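Local atomic coordinates of trehalose synthase regulatory protein (Candida albicans, PDB entry 5HUS), a protein that probably acts as a regulatory subunit of the trehalose synthase complex, its C-terminal domain being related to the trehalose-phosphatases of the HAD superfamily. Residues Y72-D83 with L94-I105; I51-L59 with M85-G93. All blocks are in the same frame, centred on the assembly; numbering follows the deposited sequence.

Contact 1: residues Y72-D83 with L94-I105; sequences YLLSYLQRSDLD and LIAENGNFVKLI
Leu73 and Leu74 lie beside Leu94 and Ile95 as parallel bridge partners. Leu73 O takes the N-H of Ile95 at 2.8 Å, and Ser75 N gives to Ile95 O. Beyond the strands, Ser75 O accepts from Asn98 N at 2.8 Å while Leu77 O accepts from Glu97 N, so the turn after residues 94-96 is gripped by the loop that leads into helix 79-86. Packing is tight here: Leu74 CD1 lies 3.5 Å from Ile95 CG2, and Leu82 CD1 closes on Ala96 CB at 3.6 Å. Phe101, which with Asn100 faces Ala96 in a classic beta bulge, takes the Arg79 guanidinium flat on one ring face, the planes 2° apart and Arg79 CZ 3.7 Å from the ring centroid. A bend at chi3 (-69°) folds the arginine over that face; a water joins the backbone N and NE of Arg79 to Glu97 OE2, Glu97 OE1 bonds to Thr148, and Arg79 NH2 pairs with Asp146. Tyr76 lies alongside Asn98, whose ND2 sits over the rim of one ring face and whose OD1 is held by Gln196.

The more open side is sparser: there Lys103 NZ meets Asp83 OD1 at 2.9 Å from above the carboxylate plane.

At the far end, the hydroxyl of the buried Tyr72 receives Ile105 N (3.2 Å) and also bonds to His212. Strand 69-74, helix 79-86 and strand 93-96 form a beta-alpha-beta unit; helices 200-213 and 254-265 cover the Leu74 and Ile95 face, helix 79-86 the Leu73 and Leu94 face.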
# COMPACT_ATOMS: atom_id res chain seq x y z
N TYR A 72 -7.83 -6.75 2.84
CA TYR A 72 -6.72 -6.73 1.88
C TYR A 72 -5.44 -6.24 2.52
O TYR A 72 -5.44 -5.26 3.26
CB TYR A 72 -7.05 -5.85 0.67
CG TYR A 72 -7.98 -6.52 -0.30
CD1 TYR A 72 -9.33 -6.68 -0.00
CD2 TYR A 72 -7.50 -7.01 -1.51
CE1 TYR A 72 -10.18 -7.32 -0.88
CE2 TYR A 72 -8.35 -7.65 -2.40
CZ TYR A 72 -9.68 -7.80 -2.08
OH TYR A 72 -10.52 -8.43 -2.97
N LEU A 73 -4.35 -6.94 2.23
CA LEU A 73 -3.01 -6.48 2.59
C LEU A 73 -2.41 -5.62 1.48
O LEU A 73 -2.41 -6.03 0.32
CB LEU A 73 -2.10 -7.67 2.87
CG LEU A 73 -0.62 -7.32 3.05
CD1 LEU A 73 -0.39 -6.71 4.42
CD2 LEU A 73 0.26 -8.55 2.83
N LEU A 74 -1.92 -4.44 1.84
CA LEU A 74 -1.20 -3.59 0.89
C LEU A 74 0.27 -3.66 1.27
O LEU A 74 0.66 -3.31 2.38
CB LEU A 74 -1.71 -2.14 0.93
CG LEU A 74 -0.94 -1.11 0.10
CD1 LEU A 74 -0.96 -1.45 -1.39
CD2 LEU A 74 -1.49 0.29 0.34
N SER A 75 1.08 -4.14 0.33
CA SER A 75 2.48 -4.48 0.60
C SER A 75 3.37 -4.01 -0.53
O SER A 75 2.96 -3.99 -1.69
CB SER A 75 2.63 -5.99 0.79
OG SER A 75 3.99 -6.38 0.87
N TYR A 76 4.61 -3.64 -0.19
CA TYR A 76 5.61 -3.30 -1.20
C TYR A 76 6.20 -4.53 -1.87
O TYR A 76 6.88 -4.41 -2.89
CB TYR A 76 6.75 -2.48 -0.59
CG TYR A 76 6.43 -1.03 -0.37
CD1 TYR A 76 6.38 -0.14 -1.43
CD2 TYR A 76 6.19 -0.55 0.91
CE1 TYR A 76 6.08 1.20 -1.22
CE2 TYR A 76 5.90 0.78 1.13
CZ TYR A 76 5.85 1.65 0.07
OH TYR A 76 5.55 2.97 0.29
N LEU A 77 5.96 -5.70 -1.29
CA LEU A 77 6.60 -6.93 -1.76
C LEU A 77 6.10 -7.38 -3.13
O LEU A 77 4.98 -7.08 -3.53
CB LEU A 77 6.40 -8.05 -0.74
CG LEU A 77 6.98 -7.80 0.65
CD1 LEU A 77 6.65 -8.97 1.56
CD2 LEU A 77 8.49 -7.58 0.60
N GLN A 78 6.96 -8.10 -3.85
CA GLN A 78 6.60 -8.58 -5.17
C GLN A 78 5.64 -9.76 -5.09
O GLN A 78 5.53 -10.42 -4.04
CB GLN A 78 7.85 -8.96 -5.96
CG GLN A 78 8.57 -10.21 -5.48
CD GLN A 78 9.88 -10.43 -6.22
OE1 GLN A 78 9.89 -10.67 -7.43
NE2 GLN A 78 11.00 -10.33 -5.51
N ARG A 79 4.94 -10.00 -6.19
CA ARG A 79 3.92 -11.04 -6.26
C ARG A 79 4.44 -12.38 -5.77
O ARG A 79 3.80 -13.04 -4.94
CB ARG A 79 3.41 -11.17 -7.69
CG ARG A 79 2.49 -10.03 -8.12
CD ARG A 79 2.22 -10.10 -9.61
NE ARG A 79 3.43 -9.80 -10.37
CZ ARG A 79 3.54 -9.93 -11.68
NH1 ARG A 79 2.50 -10.35 -12.40
NH2 ARG A 79 4.68 -9.63 -12.29
N SER A 80 5.61 -12.78 -6.27
CA SER A 80 6.13 -14.11 -5.96
C SER A 80 6.40 -14.29 -4.47
O SER A 80 6.16 -15.38 -3.93
CB SER A 80 7.40 -14.37 -6.79
OG SER A 80 8.40 -13.40 -6.54
N ASP A 81 6.88 -13.25 -3.79
CA ASP A 81 7.09 -13.34 -2.34
C ASP A 81 5.77 -13.44 -1.58
O ASP A 81 5.65 -14.20 -0.62
CB ASP A 81 7.90 -12.15 -1.82
CG ASP A 81 9.38 -12.25 -2.16
OD1 ASP A 81 9.80 -13.31 -2.67
OD2 ASP A 81 10.12 -11.28 -1.91
N LEU A 82 4.77 -12.66 -2.00
CA LEU A 82 3.47 -12.70 -1.35
C LEU A 82 2.76 -14.03 -1.58
O LEU A 82 2.08 -14.52 -0.69
CB LEU A 82 2.59 -11.53 -1.84
CG LEU A 82 3.07 -10.19 -1.26
CD1 LEU A 82 2.40 -9.01 -1.96
CD2 LEU A 82 2.85 -10.14 0.25
N ASP A 83 2.89 -14.59 -2.78
CA ASP A 83 2.26 -15.88 -3.08
C ASP A 83 2.86 -16.97 -2.20
O ASP A 83 2.15 -17.87 -1.74
CB ASP A 83 2.43 -16.24 -4.56
CG ASP A 83 1.42 -15.55 -5.46
OD1 ASP A 83 0.39 -15.05 -4.96
OD2 ASP A 83 1.65 -15.54 -6.69
N LEU A 94 -4.70 -9.59 -1.64
CA LEU A 94 -3.33 -9.11 -1.73
C LEU A 94 -3.18 -7.98 -2.74
O LEU A 94 -3.71 -8.04 -3.85
CB LEU A 94 -2.38 -10.26 -2.11
CG LEU A 94 -2.40 -11.47 -1.17
CD1 LEU A 94 -1.64 -12.65 -1.79
CD2 LEU A 94 -1.83 -11.12 0.19
N ILE A 95 -2.44 -6.95 -2.34
CA ILE A 95 -2.04 -5.89 -3.25
C ILE A 95 -0.52 -5.81 -3.21
O ILE A 95 0.05 -5.50 -2.16
CB ILE A 95 -2.68 -4.54 -2.88
CG1 ILE A 95 -4.21 -4.67 -2.79
CG2 ILE A 95 -2.34 -3.50 -3.92
CD1 ILE A 95 -4.88 -3.47 -2.15
N ALA A 96 0.13 -6.11 -4.33
CA ALA A 96 1.59 -6.23 -4.38
C ALA A 96 2.25 -5.01 -5.01
O ALA A 96 1.64 -4.31 -5.81
CB ALA A 96 1.99 -7.48 -5.15
N GLU A 97 3.51 -4.80 -4.64
CA GLU A 97 4.31 -3.65 -5.10
C GLU A 97 3.52 -2.36 -5.02
O GLU A 97 3.46 -1.56 -5.97
CB GLU A 97 4.83 -3.89 -6.53
CG GLU A 97 5.76 -5.11 -6.61
CD GLU A 97 6.63 -5.12 -7.85
OE1 GLU A 97 7.12 -4.04 -8.26
OE2 GLU A 97 6.84 -6.21 -8.40
N ASN A 98 2.89 -2.18 -3.86
CA ASN A 98 2.19 -0.95 -3.50
C ASN A 98 1.04 -0.61 -4.42
O ASN A 98 0.61 0.54 -4.47
CB ASN A 98 3.18 0.21 -3.44
CG ASN A 98 2.68 1.37 -2.61
OD1 ASN A 98 2.90 2.53 -2.93
ND2 ASN A 98 1.97 1.05 -1.53
N GLY A 99 0.51 -1.59 -5.14
CA GLY A 99 -0.65 -1.34 -5.97
C GLY A 99 -0.54 -1.78 -7.42
O GLY A 99 -1.55 -1.84 -8.12
N ASN A 100 0.67 -2.11 -7.87
CA ASN A 100 0.86 -2.49 -9.27
C ASN A 100 0.15 -3.79 -9.64
O ASN A 100 -0.19 -4.02 -10.80
CB ASN A 100 2.35 -2.60 -9.60
CG ASN A 100 3.01 -1.25 -9.71
OD1 ASN A 100 2.89 -0.57 -10.73
ND2 ASN A 100 3.70 -0.84 -8.64
N PHE A 101 -0.06 -4.65 -8.65
CA PHE A 101 -0.70 -5.94 -8.86
C PHE A 101 -1.70 -6.25 -7.76
O PHE A 101 -1.44 -5.98 -6.60
CB PHE A 101 0.34 -7.06 -8.94
CG PHE A 101 1.46 -6.77 -9.90
CD1 PHE A 101 1.29 -6.97 -11.27
CD2 PHE A 101 2.67 -6.28 -9.45
CE1 PHE A 101 2.32 -6.69 -12.16
CE2 PHE A 101 3.71 -6.00 -10.33
CZ PHE A 101 3.53 -6.21 -11.69
N VAL A 102 -2.84 -6.82 -8.14
CA VAL A 102 -3.91 -7.11 -7.19
C VAL A 102 -4.38 -8.55 -7.34
O VAL A 102 -4.69 -8.99 -8.45
CB VAL A 102 -5.13 -6.18 -7.39
CG1 VAL A 102 -6.29 -6.61 -6.48
CG2 VAL A 102 -4.75 -4.72 -7.12
N LYS A 103 -4.44 -9.27 -6.23
CA LYS A 103 -5.07 -10.58 -6.23
C LYS A 103 -6.31 -10.51 -5.34
O LYS A 103 -6.23 -10.51 -4.11
CB LYS A 103 -4.09 -11.68 -5.76
CG LYS A 103 -4.72 -13.06 -5.68
CD LYS A 103 -3.66 -14.15 -5.44
CE LYS A 103 -2.84 -14.39 -6.70
NZ LYS A 103 -1.93 -15.57 -6.58
N LEU A 104 -7.47 -10.42 -5.99
CA LEU A 104 -8.75 -10.36 -5.31
C LEU A 104 -8.97 -11.62 -4.50
O LEU A 104 -8.45 -12.68 -4.83
CB LEU A 104 -9.88 -10.18 -6.32
CG LEU A 104 -9.78 -8.94 -7.22
CD1 LEU A 104 -10.79 -9.03 -8.36
CD2 LEU A 104 -9.99 -7.67 -6.42
N ILE A 105 -9.75 -11.50 -3.43
CA ILE A 105 -10.03 -12.64 -2.56
C ILE A 105 -10.66 -13.78 -3.37
O ILE A 105 -11.63 -13.57 -4.09
CB ILE A 105 -10.94 -12.23 -1.39
CG1 ILE A 105 -10.21 -11.25 -0.47
CG2 ILE A 105 -11.38 -13.44 -0.60
CD1 ILE A 105 -11.14 -10.49 0.48
O HOH W 1 5.54 -8.53 -8.60

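Contact 2: residues I51-L59 with M85-G93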
# COMPACT_ATOMS: atom_id res chain seq x y z
N ILE A 51 4.92 -8.10 11.26
CA ILE A 51 4.28 -9.35 11.65
C ILE A 51 4.38 -10.39 10.53
O ILE A 51 4.54 -10.05 9.36
CB ILE A 51 2.79 -9.12 12.03
CG1 ILE A 51 2.25 -10.29 12.85
CG2 ILE A 51 1.94 -8.85 10.79
CD1 ILE A 51 1.09 -9.94 13.75
N ASP A 52 4.30 -11.66 10.91
CA ASP A 52 4.36 -12.76 9.97
C ASP A 52 2.97 -13.10 9.43
O ASP A 52 1.96 -12.75 10.04
CB ASP A 52 4.99 -13.99 10.64
CG ASP A 52 4.22 -14.43 11.87
OD1 ASP A 52 4.06 -13.61 12.80
OD2 ASP A 52 3.75 -15.58 11.89
N PRO A 53 2.91 -13.77 8.26
CA PRO A 53 1.63 -14.11 7.63
C PRO A 53 0.69 -14.90 8.54
O PRO A 53 -0.47 -14.54 8.67
CB PRO A 53 2.06 -14.95 6.43
CG PRO A 53 3.40 -14.40 6.07
CD PRO A 53 4.05 -14.09 7.38
N SER A 54 1.19 -15.96 9.16
CA SER A 54 0.36 -16.80 10.03
C SER A 54 -0.16 -16.02 11.23
O SER A 54 -1.29 -16.22 11.66
CB SER A 54 1.14 -18.03 10.50
OG SER A 54 2.32 -17.65 11.17
N GLY A 55 0.67 -15.13 11.77
CA GLY A 55 0.27 -14.29 12.89
C GLY A 55 -0.85 -13.33 12.51
O GLY A 55 -1.79 -13.14 13.27
N LEU A 56 -0.73 -12.73 11.33
CA LEU A 56 -1.74 -11.82 10.81
C LEU A 56 -3.09 -12.50 10.67
O LEU A 56 -4.11 -11.97 11.09
CB LEU A 56 -1.29 -11.27 9.45
CG LEU A 56 -2.32 -10.41 8.71
CD1 LEU A 56 -2.64 -9.16 9.52
CD2 LEU A 56 -1.81 -10.05 7.32
N VAL A 57 -3.09 -13.69 10.08
CA VAL A 57 -4.32 -14.44 9.85
C VAL A 57 -4.93 -14.89 11.17
O VAL A 57 -6.14 -14.75 11.38
CB VAL A 57 -4.08 -15.67 8.95
CG1 VAL A 57 -5.37 -16.44 8.75
CG2 VAL A 57 -3.48 -15.26 7.62
N ARG A 58 -4.09 -15.43 12.05
CA ARG A 58 -4.54 -15.87 13.37
C ARG A 58 -5.18 -14.72 14.14
O ARG A 58 -6.28 -14.86 14.67
CB ARG A 58 -3.37 -16.45 14.16
CG ARG A 58 -3.71 -16.80 15.61
CD ARG A 58 -2.55 -17.52 16.32
NE ARG A 58 -1.38 -16.67 16.50
CZ ARG A 58 -0.28 -16.74 15.74
NH1 ARG A 58 -0.20 -17.62 14.76
NH2 ARG A 58 0.74 -15.92 15.98
N LEU A 59 -4.49 -13.59 14.19
CA LEU A 59 -4.96 -12.45 14.97
C LEU A 59 -6.20 -11.79 14.37
O LEU A 59 -6.86 -11.00 15.03
CB LEU A 59 -3.85 -11.42 15.13
CG LEU A 59 -2.75 -11.79 16.13
CD1 LEU A 59 -1.70 -10.70 16.19
CD2 LEU A 59 -3.34 -12.05 17.51
N MET A 85 4.19 -16.41 0.82
CA MET A 85 3.74 -16.11 2.17
C MET A 85 2.31 -16.52 2.46
O MET A 85 2.02 -17.03 3.55
CB MET A 85 3.88 -14.62 2.45
CG MET A 85 5.30 -14.15 2.69
SD MET A 85 5.32 -12.36 2.91
CE MET A 85 6.90 -12.13 3.71
N PHE A 86 1.42 -16.31 1.50
CA PHE A 86 -0.01 -16.42 1.79
C PHE A 86 -0.70 -17.54 1.02
O PHE A 86 -1.93 -17.57 0.94
CB PHE A 86 -0.70 -15.08 1.52
CG PHE A 86 -0.36 -14.02 2.52
CD1 PHE A 86 -1.05 -13.93 3.72
CD2 PHE A 86 0.69 -13.14 2.30
CE1 PHE A 86 -0.73 -12.98 4.66
CE2 PHE A 86 1.02 -12.18 3.23
CZ PHE A 86 0.31 -12.10 4.42
N LYS A 87 0.08 -18.47 0.48
CA LYS A 87 -0.46 -19.59 -0.30
C LYS A 87 -1.52 -20.38 0.47
O LYS A 87 -2.49 -20.84 -0.11
CB LYS A 87 0.67 -20.53 -0.76
CG LYS A 87 1.43 -21.23 0.36
CD LYS A 87 2.45 -22.22 -0.20
CE LYS A 87 3.19 -22.97 0.91
NZ LYS A 87 4.25 -23.89 0.40
N ARG A 88 -1.32 -20.50 1.78
CA ARG A 88 -2.24 -21.27 2.62
C ARG A 88 -3.37 -20.40 3.16
O ARG A 88 -4.26 -20.89 3.86
CB ARG A 88 -1.48 -21.91 3.79
CG ARG A 88 -0.39 -22.88 3.34
CD ARG A 88 0.06 -23.79 4.47
NE ARG A 88 -0.08 -25.19 4.10
CZ ARG A 88 -0.72 -26.10 4.83
NH1 ARG A 88 -1.27 -25.76 5.99
NH2 ARG A 88 -0.80 -27.36 4.41
N TYR A 89 -3.35 -19.12 2.81
CA TYR A 89 -4.33 -18.18 3.37
C TYR A 89 -5.08 -17.39 2.30
O TYR A 89 -4.91 -16.18 2.18
CB TYR A 89 -3.63 -17.22 4.33
CG TYR A 89 -2.80 -17.90 5.39
CD1 TYR A 89 -3.40 -18.71 6.35
CD2 TYR A 89 -1.42 -17.74 5.44
CE1 TYR A 89 -2.65 -19.34 7.33
CE2 TYR A 89 -0.66 -18.36 6.41
CZ TYR A 89 -1.28 -19.16 7.35
OH TYR A 89 -0.53 -19.78 8.32
N PRO A 90 -5.95 -18.07 1.54
CA PRO A 90 -6.67 -17.38 0.47
C PRO A 90 -7.72 -16.39 0.99
O PRO A 90 -8.27 -15.64 0.18
CB PRO A 90 -7.34 -18.52 -0.30
CG PRO A 90 -7.52 -19.59 0.72
CD PRO A 90 -6.31 -19.50 1.60
N GLN A 91 -7.98 -16.37 2.30
CA GLN A 91 -8.98 -15.45 2.86
C GLN A 91 -8.55 -13.99 2.76
O GLN A 91 -9.38 -13.09 2.84
CB GLN A 91 -9.26 -15.74 4.34
CG GLN A 91 -9.38 -17.19 4.74
CD GLN A 91 -8.03 -17.78 5.08
OE1 GLN A 91 -7.26 -18.10 4.20
NE2 GLN A 91 -7.74 -17.92 6.37
N ILE A 92 -7.24 -13.77 2.61
CA ILE A 92 -6.67 -12.43 2.59
C ILE A 92 -6.43 -11.94 1.16
O ILE A 92 -5.70 -12.58 0.40
CB ILE A 92 -5.33 -12.38 3.37
CG1 ILE A 92 -5.53 -12.85 4.82
CG2 ILE A 92 -4.72 -10.99 3.33
CD1 ILE A 92 -4.42 -12.44 5.74
N GLY A 93 -7.02 -10.81 0.80
CA GLY A 93 -6.73 -10.20 -0.48
C GLY A 93 -5.33 -9.62 -0.47
O GLY A 93 -4.82 -9.21 0.58
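Within the Rossmann-like alpha/beta core expected of a HAD-superfamily domain, helix 53-59 packs against residues 85-86 of helix 79-86 and the two type I turns that lead on toward strand 93-96. The contact between the segments is mainly apolar. Pro53, the first residue of its helix, sets CB over one face of the Phe86 ring, 4.1 Å from the centroid, and its CG against Met85 CB at 3.7 Å. One helical turn on, Val57 fits between Tyr89 and Ile92: Val57 CG2 stands above one face of the Tyr89 ring, 3.5 Å from Tyr89 CG, and equally close to Ile92 CD1. The other face of that ring carries Arg88 CB. Leu56 CD2 reaches the same Ile92 methyl and approaches Phe86 CE1 at 4.1 Å, while the Leu56 side chain also touches Leu301 of helix 297-304. Ile29 of strand 28-29 packs on Pro53, Met85 and Phe86. Asp52 caps helix 53-59 through a weak bond from Gly55 N, and Asp52 OD2 also receives the Ser54 hydroxyl. Facing the other segment, Ser54 CB lies 3.3 Å from Tyr89 OH.

Following strands 20-26 and 28-29, the chain enters helix 53-59, then passes through helix 61-65 and strand 69-74 into the loop and helix 79-86. Contact 2 closes its loop when residues 85-93 return to helix 53-59. Contact 1 opens inside that loop, at residue 72, and closes only after it, at residues 94-105, so the two cross rather than nest. Helix 79-86 serves both, and at Gly93 the second segment of contact 2 runs directly into that of contact 1. Gly93 O probably accepts a hydrogen bond from Leu73 N, and Leu73 CD2 packs on Phe86 CE2. Together the two contacts tie helices 53-59 and 79-86 to strands 69-74 and 93-96 of the central sheet.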